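Local coordinates for Ceg4 (Legionella pneumophila subsp. pneumophila, PDB 6AOK), which is an effector with a HAD-like phosphatase domain that acts on phosphotyrosine and attenuates activation of eukaryotic MAPK pathways, at residues A[149-153]-A[154-158]; A[24-27]-A[28-32]; A[83-86]-A[87-90]. All blocks are in the same frame, centred on the assembly; numbering follows the deposited sequence.

Contact 1: residues A[149-153]-A[154-158]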
# COMPACT_ATOMS: atom_id res chain seq x y z
N ASN A 149 11.53 -0.09 11.14
CA ASN A 149 12.44 -0.66 12.12
C ASN A 149 11.67 -1.50 13.13
O ASN A 149 12.09 -2.61 13.49
CB ASN A 149 13.20 0.45 12.83
CG ASN A 149 14.22 -0.10 13.84
OD1 ASN A 149 15.21 -0.69 13.44
ND2 ASN A 149 13.96 0.10 15.14
N SER A 150 10.56 -0.96 13.63
CA SER A 150 9.77 -1.69 14.62
C SER A 150 9.12 -2.93 14.00
O SER A 150 9.08 -4.00 14.61
CB SER A 150 8.70 -0.76 15.20
OG SER A 150 9.28 0.18 16.09
N ARG A 151 8.59 -2.80 12.80
CA ARG A 151 7.95 -3.94 12.14
C ARG A 151 8.95 -5.07 11.86
O ARG A 151 8.65 -6.25 12.10
CB ARG A 151 7.30 -3.45 10.86
CG ARG A 151 6.59 -4.56 10.11
CD ARG A 151 5.40 -5.06 10.94
NE ARG A 151 4.58 -5.91 10.09
CZ ARG A 151 4.01 -7.03 10.49
NH1 ARG A 151 4.22 -7.47 11.72
NH2 ARG A 151 3.23 -7.70 9.65
N LEU A 152 10.15 -4.74 11.39
CA LEU A 152 11.13 -5.80 11.11
C LEU A 152 11.69 -6.44 12.38
O LEU A 152 12.27 -7.53 12.33
CB LEU A 152 12.28 -5.25 10.26
CG LEU A 152 12.03 -5.09 8.76
CD1 LEU A 152 13.28 -4.44 8.09
CD2 LEU A 152 11.74 -6.46 8.14
N ASN A 153 11.54 -5.76 13.52
CA ASN A 153 11.89 -6.36 14.80
C ASN A 153 10.87 -7.41 15.22
O ASN A 153 11.20 -8.24 16.07
CB ASN A 153 11.97 -5.27 15.90
CG ASN A 153 12.57 -5.79 17.22
OD1 ASN A 153 13.65 -6.41 17.23
ND2 ASN A 153 11.86 -5.56 18.32
N HIS A 154 9.64 -7.37 14.69
CA HIS A 154 8.61 -8.32 15.11
C HIS A 154 9.05 -9.74 14.80
O HIS A 154 9.74 -9.97 13.81
CB HIS A 154 7.28 -8.05 14.42
CG HIS A 154 6.66 -6.76 14.84
ND1 HIS A 154 5.70 -6.12 14.08
CD2 HIS A 154 6.88 -5.98 15.93
CE1 HIS A 154 5.37 -4.98 14.68
NE2 HIS A 154 6.06 -4.88 15.81
N PRO A 155 8.66 -10.70 15.64
CA PRO A 155 9.23 -12.05 15.49
C PRO A 155 8.69 -12.77 14.26
O PRO A 155 8.45 -13.98 14.30
CB PRO A 155 8.83 -12.75 16.79
CG PRO A 155 7.58 -12.04 17.24
CD PRO A 155 7.75 -10.59 16.80
N THR A 156 8.51 -12.05 13.15
CA THR A 156 8.17 -12.72 11.91
C THR A 156 9.41 -13.43 11.36
O THR A 156 10.54 -13.23 11.82
CB THR A 156 7.62 -11.72 10.89
OG1 THR A 156 8.69 -10.89 10.42
CG2 THR A 156 6.52 -10.86 11.52
N GLU A 157 9.19 -14.29 10.35
CA GLU A 157 10.29 -15.00 9.72
C GLU A 157 11.08 -14.09 8.77
O GLU A 157 10.49 -13.26 8.13
CB GLU A 157 9.84 -16.18 8.91
CG GLU A 157 8.48 -16.69 9.29
CD GLU A 157 8.49 -18.16 9.49
OE1 GLU A 157 9.57 -18.75 9.39
OE2 GLU A 157 7.41 -18.71 9.76
N ARG A 158 12.37 -14.32 8.69
CA ARG A 158 13.28 -13.54 7.86
C ARG A 158 12.95 -13.69 6.38
O ARG A 158 12.62 -14.78 5.89
CB ARG A 158 14.72 -14.00 8.14
CG ARG A 158 15.75 -13.62 7.11
CD ARG A 158 17.08 -13.40 7.82
NE ARG A 158 16.99 -12.24 8.70
CZ ARG A 158 17.53 -11.06 8.43
NH1 ARG A 158 18.25 -10.90 7.32
NH2 ARG A 158 17.39 -10.06 9.27
O HOH W 1 10.70 -9.55 10.56
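The backbone N of His154 has two acceptors, Arg151 O at 3.0 Å and, through a weak bond of 3.4 Å, Ser150 O. The side chains of Arg151 and His154 also meet. Arg151 NH1 donates to His154 ND1 at 3.1 Å, with an N-H...N angle of 163°. Each atom lies in the other group's plane at its edge, although guanidinium and ring are turned 61° apart. One face of the imidazole lies over the backbone, where Arg151 CA makes a CH-pi contact 3.9 Å from the ring centroid. Ser150 O lies over that face too, offset toward the rim, 3.2 Å from His154 CD2.

Here the chain passes from helix 144-153 into the loop that leads to strand 161-165 of the parallel sheet in the HAD-like fold. The Arg151 chain starts with CG anti to its N (chi1 -179°) and bends at chi2 to bring CD and NH1 back to the histidine. Its NE is bonded to Asn109 OD1, and its side chain also touches Phe16, Thr137 and Leu139. A water accompanies the backbone here, donating to Leu152 O at 3.1 Å. The side chain of Leu152 packs on Ile14 and Phe16 of strand 13-17.

Contact 2: residues A[24-27]-A[28-32]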
# COMPACT_ATOMS: atom_id res chain seq x y z
N THR A 24 -0.94 4.75 -5.64
CA THR A 24 -1.80 5.64 -6.42
C THR A 24 -0.96 6.48 -7.33
O THR A 24 0.26 6.50 -7.23
CB THR A 24 -2.65 6.57 -5.54
OG1 THR A 24 -1.82 7.65 -5.05
CG2 THR A 24 -3.28 5.85 -4.44
N GLY A 25 -1.62 7.27 -8.20
CA GLY A 25 -0.83 8.16 -9.03
C GLY A 25 -0.72 9.61 -8.57
O GLY A 25 -0.27 10.46 -9.34
N LYS A 26 -1.11 9.94 -7.34
CA LYS A 26 -1.08 11.31 -6.84
C LYS A 26 -0.32 11.31 -5.52
O LYS A 26 -0.62 10.49 -4.65
CB LYS A 26 -2.49 11.87 -6.62
CG LYS A 26 -3.14 12.40 -7.85
CD LYS A 26 -2.40 13.65 -8.35
CE LYS A 26 -3.07 14.26 -9.59
NZ LYS A 26 -2.97 13.37 -10.80
N SER A 27 0.57 12.27 -5.34
CA SER A 27 1.31 12.39 -4.09
C SER A 27 0.38 12.76 -2.91
O SER A 27 -0.74 13.28 -3.08
CB SER A 27 2.41 13.44 -4.22
OG SER A 27 1.82 14.73 -4.18
N GLY A 28 0.87 12.49 -1.70
CA GLY A 28 0.05 12.74 -0.51
C GLY A 28 -0.48 14.16 -0.41
O GLY A 28 -1.68 14.37 -0.17
N ASN A 29 0.39 15.16 -0.60
CA ASN A 29 -0.14 16.50 -0.42
C ASN A 29 -0.96 16.98 -1.62
O ASN A 29 -1.63 18.03 -1.52
CB ASN A 29 1.00 17.49 -0.05
CG ASN A 29 1.78 17.98 -1.22
OD1 ASN A 29 1.74 17.41 -2.30
ND2 ASN A 29 2.58 19.06 -0.98
N GLU A 30 -0.99 16.24 -2.73
CA GLU A 30 -1.97 16.49 -3.78
C GLU A 30 -3.27 15.69 -3.61
O GLU A 30 -4.16 15.79 -4.46
CB GLU A 30 -1.35 16.19 -5.17
CG GLU A 30 -0.22 17.17 -5.47
CD GLU A 30 0.56 16.86 -6.73
OE1 GLU A 30 0.07 16.10 -7.61
OE2 GLU A 30 1.70 17.38 -6.83
N THR A 31 -3.40 14.91 -2.54
CA THR A 31 -4.55 14.05 -2.28
C THR A 31 -5.39 14.55 -1.12
O THR A 31 -6.61 14.71 -1.26
CB THR A 31 -4.07 12.62 -1.96
OG1 THR A 31 -3.41 12.08 -3.11
CG2 THR A 31 -5.18 11.70 -1.61
N VAL A 32 -4.76 14.79 0.03
CA VAL A 32 -5.54 14.83 1.27
C VAL A 32 -6.19 16.16 1.50
O VAL A 32 -7.05 16.25 2.38
CB VAL A 32 -4.71 14.44 2.51
CG1 VAL A 32 -4.18 12.97 2.36
CG2 VAL A 32 -3.58 15.47 2.78
O HOH W 2 -3.29 9.26 -3.52
O HOH W 3 1.46 13.75 -7.75
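Lys26 and Glu30 cross at about a right angle, with Lys26 CD 3.6 Å from Glu30 OE1. The lysine NZ stays 5.2 Å from Glu30 OE1 and instead makes a salt bridge with Asp86. Glu30 runs extended beyond CG and passes alongside Ser27, its CG 3.4 Å from Ser27 OG. A water joins these residues, accepting from Ser27 N and donating to Glu30 OE1 at 2.7 Å.

Ser27 OG stands between its own N and carbonyl carbon (chi1 76°). From there it gives a weak bond to Asn29 OD1. The carbonyl of Ser27 is the stronger anchor. Thr31 OG1 donates to it at 2.9 Å from 49° above the carbonyl plane, and Glu30 N adds a weak bond. Thr31 OG1 lies beside its backbone N (chi1 -64°), which turns it back to this carbonyl. A second water accepts from Thr24 OG1 and donates to Thr31 OG1, bridging Thr24 and Thr31. Gly28 O receives both Thr31 N and Val32 N.

In this HAD-like fold the turn follows the metal-binding aspartates Asp18 and Asp20, and Gly28 is close to Asp20. The side chain of Ser27 lies about 5 Å from the bound magnesium ion, consistent with a place at the rim of the active site. The turn lies in the loop between strand 13-17 and helix 35-39, where Thr31 and Val32 both pack on Tyr37.

Contact 3: residues A[83-86]-A[87-90]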
# COMPACT_ATOMS: atom_id res chain seq x y z
N GLN A 83 -11.41 11.74 -15.48
CA GLN A 83 -10.71 12.72 -14.66
C GLN A 83 -10.52 12.20 -13.25
O GLN A 83 -11.38 11.50 -12.71
CB GLN A 83 -11.51 14.03 -14.65
CG GLN A 83 -11.05 15.05 -13.61
CD GLN A 83 -12.17 16.02 -13.21
OE1 GLN A 83 -13.36 15.67 -13.23
NE2 GLN A 83 -11.77 17.24 -12.85
N ASP A 84 -9.36 12.52 -12.68
CA ASP A 84 -8.99 12.24 -11.31
C ASP A 84 -8.79 10.77 -11.03
O ASP A 84 -8.73 10.38 -9.87
CB ASP A 84 -9.99 12.80 -10.30
CG ASP A 84 -9.87 14.31 -10.15
OD1 ASP A 84 -8.97 14.89 -10.79
OD2 ASP A 84 -10.63 14.90 -9.37
N VAL A 85 -8.68 9.93 -12.06
CA VAL A 85 -8.48 8.51 -11.83
C VAL A 85 -7.13 8.25 -11.17
O VAL A 85 -6.90 7.17 -10.62
CB VAL A 85 -8.66 7.76 -13.19
CG1 VAL A 85 -7.54 8.13 -14.15
CG2 VAL A 85 -8.69 6.25 -12.99
N ASP A 86 -6.22 9.24 -11.18
CA ASP A 86 -4.93 9.14 -10.49
C ASP A 86 -5.05 9.04 -8.97
O ASP A 86 -4.08 8.62 -8.33
CB ASP A 86 -4.03 10.33 -10.84
CG ASP A 86 -3.52 10.29 -12.27
OD1 ASP A 86 -2.85 11.26 -12.69
OD2 ASP A 86 -3.77 9.29 -12.98
N PHE A 87 -6.21 9.39 -8.39
CA PHE A 87 -6.45 9.05 -6.98
C PHE A 87 -6.45 7.55 -6.72
O PHE A 87 -6.25 7.12 -5.58
CB PHE A 87 -7.81 9.52 -6.52
CG PHE A 87 -7.87 10.96 -6.15
CD1 PHE A 87 -7.87 11.95 -7.13
CD2 PHE A 87 -8.01 11.34 -4.81
CE1 PHE A 87 -7.97 13.28 -6.80
CE2 PHE A 87 -8.12 12.70 -4.47
CZ PHE A 87 -8.11 13.66 -5.47
N LEU A 88 -6.72 6.75 -7.75
CA LEU A 88 -6.91 5.32 -7.58
C LEU A 88 -5.62 4.56 -7.89
O LEU A 88 -4.64 5.11 -8.41
CB LEU A 88 -8.05 4.84 -8.50
CG LEU A 88 -9.40 5.54 -8.35
CD1 LEU A 88 -10.32 4.97 -9.40
CD2 LEU A 88 -9.91 5.21 -6.98
N MSE A 89 -5.61 3.27 -7.55
CA MSE A 89 -4.54 2.35 -7.95
C MSE A 89 -4.60 2.09 -9.42
O MSE A 89 -5.69 1.95 -9.94
CB MSE A 89 -4.68 0.99 -7.29
CG MSE A 89 -4.40 0.92 -5.88
SE MSE A 89 -4.31 -0.98 -5.47
CE MSE A 89 -6.14 -1.12 -4.76
N SER A 90 -3.47 1.95 -10.11
CA SER A 90 -3.51 1.54 -11.50
C SER A 90 -3.98 0.08 -11.60
O SER A 90 -3.86 -0.69 -10.65
CB SER A 90 -2.13 1.67 -12.16
OG SER A 90 -1.20 0.82 -11.51
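The Phe87 ring meets Asp84 O at its edge, near the ring plane, with CD1 3.3 Å from that oxygen. Asp84 and Phe87 lie side by side and point the same way. The Asp84 carboxylate plane is turned 46° from the ring, and Asp84 CB comes within 3.9 Å of Phe87 CD1. The far end of the carboxylate still reaches the ring, Asp84 OD2 lying 4.0 Å from Phe87 CE1. Phe87 CG lies beside its own N and anti to the carbonyl carbon (chi1 -81°), which swings the ring back along the preceding turn to Asp84.

The carboxylate of Asp84 also has a partner beyond the turn, since OD2 forms a salt bridge with Lys70 of helix 60-71, while Asp84 O accepts from Tyr71 OH. The nearby lysine charge probably favours the ionised form of Asp84. From within the turn, Asp84 O accepts from Phe87 N at 3.1 Å.

A second backbone bond follows one residue later. Leu88 N donates to Val85 O at 2.9 Å. Val85 and Leu88 side chains cross at about a right angle, and Val85 CG2 meets Leu88 CD1 at 4.1 Å. Leu88 CB also lies against Val85 O. Phe87 and Leu88 are both buried, packing on Tyr71 of helix 60-71 and on Tyr118 and Tyr125 of helix 116-125.

The two i to i+3 bonds, Phe87 N to Asp84 O and Leu88 N to Val85 O, are the mark of a short 3-10 turn. After it, Leu88 to Ser90 carry the chain to helix 91-100, where Ser90 is the N-cap residue and its OG accepts from Ala93 N.

Contacts 2 and 3 are neighbours, their centres about 10 Å apart. They lie in different loops, brought side by side where Gly25 N meets Asp86 O. Contact 1 instead joins helix 144-153 to the loop before strand 161-165. It lies on the opposite side of the chain's centre, about 29 Å from contact 2 and 32 Å from contact 3, centre to centre. Contacts 1 and 2 are surface contacts, while contact 3 is partly buried. Contact 1 pairs an arginine-histidine side-chain bond with a backbone bond as the chain leaves a helix. Contact 2 is a hydroxyl- and water-rich turn close to the magnesium site. Contact 3 buries Phe87 and Leu88 at and just after a 3-10 turn.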